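Local coordinates for Gp15 protein (Listeria phage PSA, PDB 6R5W), which serves as the homotrimeric receptor binding protein of the phage and probably recognises the Listeria cell surface, this piece being its C-terminal part, at residues Thr66-Phe71 with Ser144-Ile149; Leu77-Ile82 with Phe88-Ser93; Ser102-Cys107 with Gly153-Asn158; Ala137-Ser142 with Asp162-Leu167. All blocks are in the same frame, centred on the assembly; numbering follows the deposited sequence.

Interaction 1: Thr66-Phe71 with Ser144-Ile149; sequences TPKNGF and SADINI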
loop_
_atom_site.group_PDB
_atom_site.type_symbol
_atom_site.label_atom_id
_atom_site.label_comp_id
_atom_site.label_asym_id
_atom_site.label_seq_id
_atom_site.Cartn_x
_atom_site.Cartn_y
_atom_site.Cartn_z
ATOM N N THR A 66 -16.765 -19.074 -12.014
ATOM C CA THR A 66 -17.851 -19.816 -12.653
ATOM C C THR A 66 -18.752 -20.483 -11.605
ATOM O O THR A 66 -18.254 -21.225 -10.750
ATOM C CB THR A 66 -17.271 -20.888 -13.562
ATOM O OG1 THR A 66 -16.440 -20.275 -14.551
ATOM C CG2 THR A 66 -18.404 -21.663 -14.215
ATOM N N PRO A 67 -20.052 -20.263 -11.657
ATOM C CA PRO A 67 -20.943 -20.874 -10.661
ATOM C C PRO A 67 -20.988 -22.374 -10.827
ATOM O O PRO A 67 -20.799 -22.904 -11.926
ATOM C CB PRO A 67 -22.313 -20.241 -10.933
ATOM C CG PRO A 67 -22.169 -19.582 -12.251
ATOM C CD PRO A 67 -20.766 -19.323 -12.548
ATOM N N LYS A 68 -21.188 -23.057 -9.703
ATOM C CA LYS A 68 -21.119 -24.516 -9.659
ATOM C C LYS A 68 -22.392 -25.078 -9.052
ATOM O O LYS A 68 -23.188 -24.387 -8.405
ATOM C CB LYS A 68 -19.932 -25.040 -8.805
ATOM C CG LYS A 68 -18.579 -24.598 -9.277
ATOM C CD LYS A 68 -17.501 -24.878 -8.280
ATOM C CE LYS A 68 -17.073 -26.300 -8.263
ATOM N NZ LYS A 68 -15.647 -26.426 -7.802
ATOM N N ASN A 69 -22.595 -26.388 -9.259
ATOM C CA ASN A 69 -23.634 -27.135 -8.556
ATOM C C ASN A 69 -25.020 -26.560 -8.759
ATOM O O ASN A 69 -25.846 -26.542 -7.834
ATOM C CB ASN A 69 -23.290 -27.199 -7.059
ATOM C CG ASN A 69 -22.113 -28.026 -6.802
ATOM O OD1 ASN A 69 -22.029 -29.170 -7.257
ATOM N ND2 ASN A 69 -21.154 -27.482 -6.065
ATOM N N GLY A 70 -25.289 -26.083 -9.980
ATOM C CA GLY A 70 -26.590 -25.603 -10.311
ATOM C C GLY A 70 -26.846 -24.150 -9.982
ATOM O O GLY A 70 -27.848 -23.598 -10.453
ATOM N N PHE A 71 -25.995 -23.521 -9.177
ATOM C CA PHE A 71 -26.146 -22.097 -8.933
ATOM C C PHE A 71 -25.995 -21.321 -10.263
ATOM O O PHE A 71 -25.246 -21.729 -11.177
ATOM C CB PHE A 71 -25.084 -21.598 -7.959
ATOM C CG PHE A 71 -25.332 -21.955 -6.507
ATOM C CD1 PHE A 71 -26.078 -21.108 -5.721
ATOM C CD2 PHE A 71 -24.793 -23.076 -5.966
ATOM C CE1 PHE A 71 -26.314 -21.355 -4.379
ATOM C CE2 PHE A 71 -24.973 -23.330 -4.572
ATOM C CZ PHE A 71 -25.744 -22.511 -3.821
ATOM N N SER A 144 -9.520 -24.900 0.543
ATOM C CA SER A 144 -9.264 -25.008 -0.880
ATOM C C SER A 144 -9.995 -23.910 -1.639
ATOM O O SER A 144 -10.113 -23.975 -2.868
ATOM C CB SER A 144 -9.670 -26.382 -1.374
ATOM O OG SER A 144 -11.001 -26.711 -1.059
ATOM N N ALA A 145 -10.542 -22.932 -0.913
ATOM C CA ALA A 145 -11.162 -21.745 -1.529
ATOM C C ALA A 145 -12.500 -22.038 -2.204
ATOM O O ALA A 145 -12.896 -21.328 -3.162
ATOM C CB ALA A 145 -10.189 -21.049 -2.506
ATOM N N ASP A 146 -13.228 -23.026 -1.723
ATOM C CA ASP A 146 -14.633 -23.178 -2.056
ATOM C C ASP A 146 -15.486 -22.194 -1.245
ATOM O O ASP A 146 -15.279 -22.004 -0.022
ATOM C CB ASP A 146 -15.118 -24.600 -1.742
ATOM C CG ASP A 146 -14.327 -25.642 -2.458
ATOM O OD1 ASP A 146 -14.335 -25.617 -3.699
ATOM O OD2 ASP A 146 -13.633 -26.422 -1.741
ATOM N N ILE A 147 -16.467 -21.597 -1.921
ATOM C CA ILE A 147 -17.459 -20.744 -1.290
ATOM C C ILE A 147 -18.676 -21.612 -1.018
ATOM O O ILE A 147 -19.433 -21.975 -1.923
ATOM C CB ILE A 147 -17.797 -19.512 -2.155
ATOM C CG1 ILE A 147 -16.509 -18.760 -2.443
ATOM C CG2 ILE A 147 -18.772 -18.640 -1.444
ATOM C CD1 ILE A 147 -16.713 -17.575 -3.328
ATOM N N ASN A 148 -18.830 -22.014 0.244
ATOM C CA ASN A 148 -19.814 -23.017 0.661
ATOM C C ASN A 148 -20.926 -22.375 1.471
ATOM O O ASN A 148 -20.728 -22.024 2.654
ATOM C CB ASN A 148 -19.059 -24.053 1.503
ATOM C CG ASN A 148 -19.903 -25.235 1.954
ATOM O OD1 ASN A 148 -21.045 -25.385 1.594
ATOM N ND2 ASN A 148 -19.361 -25.959 2.911
ATOM N N ILE A 149 -22.118 -22.268 0.874
ATOM C CA ILE A 149 -23.283 -21.735 1.566
ATOM C C ILE A 149 -23.876 -22.813 2.484
ATOM O O ILE A 149 -24.416 -23.809 2.005
ATOM C CB ILE A 149 -24.330 -21.201 0.558
ATOM C CG1 ILE A 149 -23.725 -20.069 -0.271
ATOM C CG2 ILE A 149 -25.563 -20.758 1.298
ATOM C CD1 ILE A 149 -24.560 -19.697 -1.472
HETATM O O HOH W 1 -15.720 -28.088 -5.546
#
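The CD1 methyl of Ile149 approaches the CE1-CZ side of the Phe71 ring obliquely, 3.8 Å from Phe71 CE1 and about as far from CZ. In Phe71 the CG atom sits anti to the carbonyl carbon (chi1 -76°), which carries the ring toward the strand that begins at Asp146. The base of this side chain is fixed by the type I' turn from Lys68 to Phe71, closed by Phe71 N bonding to Lys68 O at 3.0 Å; the same oxygen lies in plane at the edge of the ring.

A second, polar meeting is looser. Lys68 NZ stops 4.4 Å from Asp146 OD1, beyond a salt bridge, and a water fills in: it accepts from Lys68 NZ at 2.8 Å and donates weakly to Asp146 OD1. Thr109 OG1 bonds to both groups, and the other carboxylate oxygen, Asp146 OD2, receives Ser144 OG at 2.7 Å from above the carboxylate plane. Phe71 and Ile149 also both pack on Val96 of strand 87-97. The type I' turn lies in the link between strands 61-65 and 72-84 of one sheet and rests against strand 146-152 of the other, as in a two-sheet beta sandwich.

Interaction 2: Leu77-Ile82 with Phe88-Ser93; sequences LIARYI and FLVIVS
Tyr81 and Phe88 form a T-shaped pair, the edge of the tyrosine turned to the face of Phe88 with the planes at 83° and the centroids 5.2 Å apart. Both side chains point the same way; Tyr81 reaches the spot because its CG stands between the backbone N and the carbonyl carbon (chi1 58°), bringing CD2 to 3.6 Å from Phe88 CD1. On the same face Tyr81 CB rests against Val90 CG2, and Ala79 lies near Val90 CG1.

Beneath them the antiparallel backbones bond at Ile82-Leu89, Arg80-Ile91 and Ile78-Ser93. The polar edge begins at the last pair: Ile78 O takes both the backbone N of Ser93 and its hydroxyl, Ser93 OG donating at 3.0 Å. Arg80 runs extended alongside, one guanidinium face over Ile78 CG2. Its NH1 donates to a water at 3.0 Å, which in turn donates to Ile91 O at 2.8 Å, so that this carbonyl serves the water as well as the Arg80 backbone N.

Strand 61-65 flanks the hairpin beyond 72-84, and strand 159-167 beyond 87-97. On the side carrying Tyr81 and Val90, Tyr81 pairs edge-to-face with Phe113 and Val90 packs on Leu114, whereas Ile82, Leu89 and Ile91 pack against neighbouring subunits of the trimer.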
loop_
_atom_site.group_PDB
_atom_site.type_symbol
_atom_site.label_atom_id
_atom_site.label_comp_id
_atom_site.label_asym_id
_atom_site.label_seq_id
_atom_site.Cartn_x
_atom_site.Cartn_y
_atom_site.Cartn_z
ATOM N N LEU A 77 -19.616 -13.194 -11.078
ATOM C CA LEU A 77 -18.831 -13.526 -9.882
ATOM C C LEU A 77 -17.400 -13.145 -10.171
ATOM O O LEU A 77 -16.781 -13.715 -11.062
ATOM C CB LEU A 77 -18.961 -15.010 -9.541
ATOM C CG LEU A 77 -20.418 -15.420 -9.460
ATOM C CD1 LEU A 77 -20.503 -16.960 -9.032
ATOM C CD2 LEU A 77 -21.257 -14.670 -8.510
ATOM N N ILE A 78 -16.895 -12.122 -9.468
ATOM C CA ILE A 78 -15.558 -11.607 -9.716
ATOM C C ILE A 78 -14.793 -11.539 -8.407
ATOM O O ILE A 78 -15.296 -11.025 -7.409
ATOM C CB ILE A 78 -15.612 -10.226 -10.420
ATOM C CG1 ILE A 78 -16.349 -10.407 -11.762
ATOM C CG2 ILE A 78 -14.205 -9.693 -10.624
ATOM C CD1 ILE A 78 -16.725 -9.118 -12.455
ATOM N N ALA A 79 -13.610 -12.066 -8.412
ATOM C CA ALA A 79 -12.670 -11.886 -7.309
ATOM C C ALA A 79 -11.605 -10.879 -7.703
ATOM O O ALA A 79 -10.836 -11.095 -8.649
ATOM C CB ALA A 79 -12.031 -13.225 -6.918
ATOM N N ARG A 80 -11.517 -9.795 -6.944
ATOM C CA ARG A 80 -10.491 -8.789 -7.171
ATOM C C ARG A 80 -9.446 -8.923 -6.093
ATOM O O ARG A 80 -9.772 -9.272 -4.948
ATOM C CB ARG A 80 -11.085 -7.395 -7.141
ATOM C CG ARG A 80 -12.116 -7.221 -8.249
ATOM C CD ARG A 80 -12.726 -5.819 -8.311
ATOM N NE ARG A 80 -13.719 -5.746 -9.445
ATOM C CZ ARG A 80 -15.018 -5.983 -9.325
ATOM N NH1 ARG A 80 -15.584 -6.343 -8.155
ATOM N NH2 ARG A 80 -15.816 -5.856 -10.362
ATOM N N TYR A 81 -8.198 -8.716 -6.455
ATOM C CA TYR A 81 -7.142 -8.962 -5.468
ATOM C C TYR A 81 -5.951 -8.035 -5.650
ATOM O O TYR A 81 -5.664 -7.546 -6.754
ATOM C CB TYR A 81 -6.693 -10.414 -5.493
ATOM C CG TYR A 81 -6.160 -10.925 -6.820
ATOM C CD1 TYR A 81 -7.043 -11.395 -7.840
ATOM C CD2 TYR A 81 -4.802 -10.982 -7.051
ATOM C CE1 TYR A 81 -6.533 -11.887 -9.044
ATOM C CE2 TYR A 81 -4.280 -11.514 -8.259
ATOM C CZ TYR A 81 -5.149 -11.926 -9.239
ATOM O OH TYR A 81 -4.625 -12.388 -10.432
ATOM N N ILE A 82 -5.281 -7.791 -4.541
ATOM C CA ILE A 82 -4.201 -6.823 -4.468
ATOM C C ILE A 82 -2.992 -7.467 -3.810
ATOM O O ILE A 82 -3.122 -8.046 -2.730
ATOM C CB ILE A 82 -4.617 -5.597 -3.653
ATOM C CG1 ILE A 82 -5.890 -4.967 -4.193
ATOM C CG2 ILE A 82 -3.488 -4.518 -3.656
ATOM C CD1 ILE A 82 -6.530 -3.834 -3.209
ATOM N N PHE A 88 -1.804 -11.927 -1.075
ATOM C CA PHE A 88 -2.841 -11.143 -1.734
ATOM C C PHE A 88 -3.973 -10.877 -0.741
ATOM O O PHE A 88 -4.397 -11.785 -0.011
ATOM C CB PHE A 88 -3.450 -11.814 -2.939
ATOM C CG PHE A 88 -2.468 -12.165 -3.995
ATOM C CD1 PHE A 88 -1.966 -11.179 -4.842
ATOM C CD2 PHE A 88 -2.055 -13.480 -4.169
ATOM C CE1 PHE A 88 -1.051 -11.507 -5.835
ATOM C CE2 PHE A 88 -1.158 -13.801 -5.173
ATOM C CZ PHE A 88 -0.646 -12.809 -5.976
ATOM N N LEU A 89 -4.563 -9.664 -0.834
ATOM C CA LEU A 89 -5.854 -9.386 -0.256
ATOM C C LEU A 89 -6.894 -9.651 -1.332
ATOM O O LEU A 89 -6.807 -9.079 -2.418
ATOM C CB LEU A 89 -5.917 -7.958 0.212
ATOM C CG LEU A 89 -7.253 -7.584 0.822
ATOM C CD1 LEU A 89 -7.501 -8.286 2.182
ATOM C CD2 LEU A 89 -7.230 -6.039 1.025
ATOM N N VAL A 90 -7.868 -10.493 -1.024
ATOM C CA VAL A 90 -8.860 -10.963 -1.987
ATOM C C VAL A 90 -10.213 -10.404 -1.567
ATOM O O VAL A 90 -10.603 -10.511 -0.394
ATOM C CB VAL A 90 -8.900 -12.498 -2.081
ATOM C CG1 VAL A 90 -10.027 -12.934 -3.059
ATOM C CG2 VAL A 90 -7.517 -13.073 -2.468
ATOM N N ILE A 91 -10.932 -9.811 -2.520
ATOM C CA ILE A 91 -12.235 -9.211 -2.257
ATOM C C ILE A 91 -13.229 -9.787 -3.262
ATOM O O ILE A 91 -13.165 -9.486 -4.469
ATOM C CB ILE A 91 -12.182 -7.669 -2.320
ATOM C CG1 ILE A 91 -11.170 -7.139 -1.290
ATOM C CG2 ILE A 91 -13.590 -7.096 -2.182
ATOM C CD1 ILE A 91 -10.872 -5.682 -1.397
ATOM N N VAL A 92 -14.096 -10.654 -2.801
ATOM C CA VAL A 92 -15.064 -11.333 -3.682
ATOM C C VAL A 92 -16.254 -10.411 -3.929
ATOM O O VAL A 92 -16.594 -9.570 -3.116
ATOM C CB VAL A 92 -15.533 -12.685 -3.070
ATOM C CG1 VAL A 92 -16.442 -13.460 -3.989
ATOM C CG2 VAL A 92 -14.315 -13.512 -2.710
ATOM N N SER A 93 -16.917 -10.575 -5.070
ATOM C CA SER A 93 -18.125 -9.825 -5.390
ATOM C C SER A 93 -19.070 -10.712 -6.224
ATOM O O SER A 93 -18.637 -11.637 -6.932
ATOM C CB SER A 93 -17.801 -8.514 -6.200
ATOM O OG SER A 93 -17.367 -8.889 -7.478
HETATM O O HOH W 2 -14.288 -7.154 -5.602
#

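Interaction 3: Ser102-Cys107 with Gly153-Asn158; sequences SGTGIC and GSVDVN
Val155 presses its branched side chain onto the carbonyl of Ser102, with Val155 CB 3.3 Å from Ser102 O and the CG1 methyl at 3.6 Å. The CG2 methyl is a little farther off, so the oxygen is met chiefly by CB and CG1. With CG1 anti to the carbonyl carbon (chi1 -57°), that methyl is also the one that comes alongside Thr104, 4.2 Å from Thr104 CG2. Between Ser102 and Thr104 lies Gly103. Having no side chain, it lets the backbone of Val155 come close, and Val155 O sits 4.0 Å from Gly103 CA.

Each loop is held in shape by its own bonds. On one side the hydroxyls of Ser102 and Thr104 bridge over Gly103, Ser102 OG being 2.8 Å from Thr104 OG1, and either may be the donor. On the other, Ser154 to Val157 make a type I turn whose backbone bond is weak. It is reinforced by an ST turn, in which Ser154 OG accepts from Asp156 N at 3.1 Å with an angle of 150° at the hydrogen. Farther out, Asp156 OD1 makes a salt bridge to Lys98, whose side chain Val155 also touches, and Gln128 bonds to Ser154 O.

Both loops lie toward the end of the domain far from the helical stalk. The chemistry between the two segments is van der Waals contact of an aliphatic branch with a backbone oxygen and a methyl group, so they fit by shape, while the Asp156-Lys98 salt bridge links the turn 154-157 to the chain just ahead of Ser102.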
loop_
_atom_site.group_PDB
_atom_site.type_symbol
_atom_site.label_atom_id
_atom_site.label_comp_id
_atom_site.label_asym_id
_atom_site.label_seq_id
_atom_site.Cartn_x
_atom_site.Cartn_y
_atom_site.Cartn_z
ATOM N N SER A 102 -29.830 -26.510 -4.957
ATOM C CA SER A 102 -30.560 -26.409 -3.710
ATOM C C SER A 102 -30.491 -25.058 -3.048
ATOM O O SER A 102 -31.234 -24.825 -2.063
ATOM C CB SER A 102 -30.000 -27.450 -2.725
ATOM O OG SER A 102 -28.615 -27.174 -2.481
ATOM N N GLY A 103 -29.654 -24.140 -3.553
ATOM C CA GLY A 103 -29.472 -22.899 -2.822
ATOM C C GLY A 103 -28.426 -22.990 -1.743
ATOM O O GLY A 103 -28.244 -22.017 -0.979
ATOM N N THR A 104 -27.849 -24.181 -1.581
ATOM C CA THR A 104 -26.877 -24.451 -0.529
ATOM C C THR A 104 -25.708 -25.219 -1.084
ATOM O O THR A 104 -25.722 -25.729 -2.202
ATOM C CB THR A 104 -27.515 -25.286 0.590
ATOM O OG1 THR A 104 -27.745 -26.633 0.082
ATOM C CG2 THR A 104 -28.794 -24.708 0.989
ATOM N N GLY A 105 -24.622 -25.286 -0.305
ATOM C CA GLY A 105 -23.448 -25.945 -0.809
ATOM C C GLY A 105 -22.499 -25.025 -1.532
ATOM O O GLY A 105 -22.578 -23.783 -1.426
ATOM N N ILE A 106 -21.576 -25.641 -2.268
ATOM C CA ILE A 106 -20.512 -24.909 -2.946
ATOM C C ILE A 106 -21.040 -24.249 -4.215
ATOM O O ILE A 106 -21.447 -24.924 -5.168
ATOM C CB ILE A 106 -19.326 -25.817 -3.269
ATOM C CG1 ILE A 106 -18.641 -26.280 -1.937
ATOM C CG2 ILE A 106 -18.290 -25.093 -4.106
ATOM C CD1 ILE A 106 -17.594 -27.391 -2.120
ATOM N N CYS A 107 -21.041 -22.930 -4.235
ATOM C CA CYS A 107 -21.556 -22.165 -5.387
ATOM C C CYS A 107 -20.462 -21.708 -6.344
ATOM O O CYS A 107 -20.766 -21.349 -7.474
ATOM C CB CYS A 107 -22.360 -20.979 -4.881
ATOM S SG CYS A 107 -21.346 -19.665 -4.003
ATOM N N GLY A 153 -31.480 -18.024 5.126
ATOM C CA GLY A 153 -32.826 -17.754 5.599
ATOM C C GLY A 153 -33.857 -18.403 4.689
ATOM O O GLY A 153 -34.902 -18.892 5.153
ATOM N N SER A 154 -33.591 -18.369 3.396
ATOM C CA SER A 154 -34.462 -18.978 2.395
ATOM C C SER A 154 -33.680 -19.476 1.203
ATOM O O SER A 154 -32.923 -18.708 0.566
ATOM C CB SER A 154 -35.548 -17.962 1.916
ATOM O OG SER A 154 -36.115 -18.465 0.702
ATOM N N VAL A 155 -33.896 -20.758 0.836
ATOM C CA VAL A 155 -33.186 -21.301 -0.315
ATOM C C VAL A 155 -33.624 -20.690 -1.643
ATOM O O VAL A 155 -32.936 -20.882 -2.650
ATOM C CB VAL A 155 -33.320 -22.831 -0.417
ATOM C CG1 VAL A 155 -32.818 -23.481 0.886
ATOM C CG2 VAL A 155 -34.762 -23.212 -0.709
ATOM N N ASP A 156 -34.749 -19.987 -1.649
ATOM C CA ASP A 156 -35.288 -19.419 -2.881
ATOM C C ASP A 156 -34.916 -17.951 -3.098
ATOM O O ASP A 156 -35.373 -17.355 -4.070
ATOM C CB ASP A 156 -36.809 -19.510 -2.875
ATOM C CG ASP A 156 -37.282 -20.937 -2.819
ATOM O OD1 ASP A 156 -36.736 -21.739 -3.582
ATOM O OD2 ASP A 156 -38.143 -21.242 -1.973
ATOM N N VAL A 157 -34.075 -17.382 -2.261
ATOM C CA VAL A 157 -33.661 -15.958 -2.341
ATOM C C VAL A 157 -32.185 -15.935 -2.697
ATOM O O VAL A 157 -31.420 -16.807 -2.261
ATOM C CB VAL A 157 -33.940 -15.234 -1.025
ATOM C CG1 VAL A 157 -33.406 -13.804 -1.012
ATOM C CG2 VAL A 157 -35.468 -15.224 -0.775
ATOM N N ASN A 158 -31.788 -14.986 -3.543
ATOM C CA ASN A 158 -30.415 -14.963 -3.972
ATOM C C ASN A 158 -29.526 -14.609 -2.770
ATOM O O ASN A 158 -29.975 -13.987 -1.795
ATOM C CB ASN A 158 -30.173 -13.906 -5.083
ATOM C CG ASN A 158 -30.937 -14.192 -6.383
ATOM O OD1 ASN A 158 -31.460 -15.275 -6.588
ATOM N ND2 ASN A 158 -30.957 -13.200 -7.287
#

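Interaction 4: Ala137-Ser142 with Asp162-Leu167; sequences ANIYLS and DGIIYL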
loop_
_atom_site.group_PDB
_atom_site.type_symbol
_atom_site.label_atom_id
_atom_site.label_comp_id
_atom_site.label_asym_id
_atom_site.label_seq_id
_atom_site.Cartn_x
_atom_site.Cartn_y
_atom_site.Cartn_z
ATOM N N ALA A 137 -27.242 -15.329 5.439
ATOM C CA ALA A 137 -26.571 -16.598 5.176
ATOM C C ALA A 137 -25.327 -16.720 6.044
ATOM O O ALA A 137 -24.640 -15.734 6.353
ATOM C CB ALA A 137 -26.225 -16.728 3.728
ATOM N N ASN A 138 -25.049 -17.965 6.438
ATOM C CA ASN A 138 -23.755 -18.357 6.985
ATOM C C ASN A 138 -22.968 -19.031 5.861
ATOM O O ASN A 138 -23.363 -20.110 5.377
ATOM C CB ASN A 138 -23.915 -19.325 8.167
ATOM C CG ASN A 138 -24.511 -18.660 9.383
ATOM O OD1 ASN A 138 -24.325 -17.468 9.644
ATOM N ND2 ASN A 138 -25.263 -19.457 10.179
ATOM N N ILE A 139 -21.843 -18.428 5.458
ATOM C CA ILE A 139 -21.055 -18.904 4.335
ATOM C C ILE A 139 -19.680 -19.317 4.863
ATOM O O ILE A 139 -19.037 -18.558 5.590
ATOM C CB ILE A 139 -20.920 -17.838 3.213
ATOM C CG1 ILE A 139 -22.308 -17.436 2.732
ATOM C CG2 ILE A 139 -20.042 -18.371 2.123
ATOM C CD1 ILE A 139 -22.274 -16.457 1.494
ATOM N N TYR A 140 -19.228 -20.494 4.462
ATOM C CA TYR A 140 -17.898 -20.942 4.759
ATOM C C TYR A 140 -16.974 -20.764 3.579
ATOM O O TYR A 140 -17.333 -21.059 2.450
ATOM C CB TYR A 140 -17.850 -22.417 5.137
ATOM C CG TYR A 140 -18.518 -22.845 6.404
ATOM C CD1 TYR A 140 -19.379 -22.049 7.097
ATOM C CD2 TYR A 140 -18.293 -24.153 6.878
ATOM C CE1 TYR A 140 -20.026 -22.514 8.276
ATOM C CE2 TYR A 140 -18.913 -24.612 8.032
ATOM C CZ TYR A 140 -19.783 -23.824 8.688
ATOM O OH TYR A 140 -20.424 -24.262 9.795
ATOM N N LEU A 141 -15.770 -20.263 3.835
ATOM C CA LEU A 141 -14.718 -20.249 2.820
ATOM C C LEU A 141 -13.788 -21.379 3.208
ATOM O O LEU A 141 -13.161 -21.274 4.262
ATOM C CB LEU A 141 -13.959 -18.917 2.823
ATOM C CG LEU A 141 -12.847 -18.818 1.819
ATOM C CD1 LEU A 141 -13.385 -18.854 0.369
ATOM C CD2 LEU A 141 -11.928 -17.583 1.980
ATOM N N SER A 142 -13.660 -22.399 2.361
ATOM C CA SER A 142 -12.857 -23.577 2.719
ATOM C C SER A 142 -11.370 -23.326 2.479
ATOM O O SER A 142 -10.973 -22.397 1.789
ATOM C CB SER A 142 -13.318 -24.798 1.901
ATOM O OG SER A 142 -12.736 -24.737 0.576
ATOM N N ASP A 162 -20.517 -10.333 -1.630
ATOM C CA ASP A 162 -19.732 -9.109 -1.561
ATOM C C ASP A 162 -19.027 -8.887 -0.227
ATOM O O ASP A 162 -18.189 -7.993 -0.161
ATOM C CB ASP A 162 -20.666 -7.906 -1.874
ATOM C CG ASP A 162 -21.305 -8.035 -3.220
ATOM O OD1 ASP A 162 -20.524 -8.069 -4.180
ATOM O OD2 ASP A 162 -22.581 -8.135 -3.343
ATOM N N GLY A 163 -19.323 -9.644 0.828
ATOM C CA GLY A 163 -18.639 -9.513 2.089
ATOM C C GLY A 163 -17.479 -10.464 2.327
ATOM O O GLY A 163 -16.843 -10.444 3.381
ATOM N N ILE A 164 -17.125 -11.282 1.370
ATOM C CA ILE A 164 -16.066 -12.264 1.554
ATOM C C ILE A 164 -14.738 -11.595 1.185
ATOM O O ILE A 164 -14.428 -11.392 -0.000
ATOM C CB ILE A 164 -16.337 -13.509 0.699
ATOM C CG1 ILE A 164 -17.679 -14.144 1.100
ATOM C CG2 ILE A 164 -15.165 -14.511 0.939
ATOM C CD1 ILE A 164 -18.068 -15.191 0.168
ATOM N N ILE A 165 -13.927 -11.313 2.213
ATOM C CA ILE A 165 -12.633 -10.643 2.085
ATOM C C ILE A 165 -11.639 -11.391 2.941
ATOM O O ILE A 165 -11.959 -11.715 4.090
ATOM C CB ILE A 165 -12.697 -9.177 2.537
ATOM C CG1 ILE A 165 -13.697 -8.462 1.652
ATOM C CG2 ILE A 165 -11.290 -8.563 2.558
ATOM C CD1 ILE A 165 -13.981 -7.023 2.141
ATOM N N TYR A 166 -10.451 -11.686 2.388
ATOM C CA TYR A 166 -9.476 -12.488 3.147
ATOM C C TYR A 166 -8.081 -12.334 2.533
ATOM O O TYR A 166 -7.923 -11.889 1.395
ATOM C CB TYR A 166 -9.885 -13.967 3.157
ATOM C CG TYR A 166 -9.830 -14.606 1.806
ATOM C CD1 TYR A 166 -10.926 -14.539 0.916
ATOM C CD2 TYR A 166 -8.683 -15.278 1.376
ATOM C CE1 TYR A 166 -10.876 -15.091 -0.280
ATOM C CE2 TYR A 166 -8.619 -15.851 0.144
ATOM C CZ TYR A 166 -9.739 -15.771 -0.717
ATOM O OH TYR A 166 -9.711 -16.294 -1.981
ATOM N N LEU A 167 -7.078 -12.756 3.290
ATOM C CA LEU A 167 -5.689 -12.833 2.859
ATOM C C LEU A 167 -5.246 -14.264 2.523
ATOM O O LEU A 167 -5.598 -15.213 3.206
ATOM C CB LEU A 167 -4.782 -12.306 3.980
ATOM C CG LEU A 167 -4.864 -10.807 4.244
ATOM C CD1 LEU A 167 -4.348 -10.458 5.603
ATOM C CD2 LEU A 167 -4.100 -10.051 3.145
#
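The interior between the two sheets of the beta sandwich is filled here by Leu141 from one sheet and Tyr166 from the other. The contact is a CH-pi one: Leu141 CD2 lies over a face of the ring, 3.5 Å from the Tyr166 centroid and only 18° off the ring normal, with its shortest approach, 3.4 Å, to Tyr166 CD1. The two side chains cross at about a right angle, and CD2 is the atom of Leu141 that meets the ring. Its CG is anti to the backbone N and beside the carbonyl carbon (chi1 179°), a setting from which CD2 reaches the aromatic face. The buried phenol of Tyr166 is satisfied at its far end, where OH bonds to Leu114 O. Two residues back on each strand, Ile139 CG2 meets Ile164 CD1 at 4.2 Å, a looser aliphatic touch that extends the same apolar layer.

Tyr124 of strand 122-127 touches both Leu141 and Tyr166, and Ile147 of strand 146-152 does the same for Ile139 and Ile164. Beside Ile164 and Tyr166, on the adjacent strand 87-97, stand Val92 and Val90. On their reverse sides both strands meet other subunits: Ile165 packs on Ile165 of each of the other two, and Asn138 bonds to Gln136 of the third subunit.

In the fold
After the N-terminal helical region, where His14 and His21 belong to cadmium sites, the chain enters the beta domain and interaction 1 opens at 66-71. Interaction 2, the hairpin of strands 72-84 and 87-97, closes within that loop. Interaction 3 opens next at 102-107 and interaction 4 at 137-142; only then does interaction 1 close, at 144-149, followed by interaction 3 at 153-158 and interaction 4 at 162-167. Interactions 1, 3 and 4 therefore cross one another, whereas interaction 2 precedes 3 and 4 in series. Interaction 2 pairs the two central strands of one sheet, interactions 1 and 4 join it to the other, and interaction 3 ties loops at the far end.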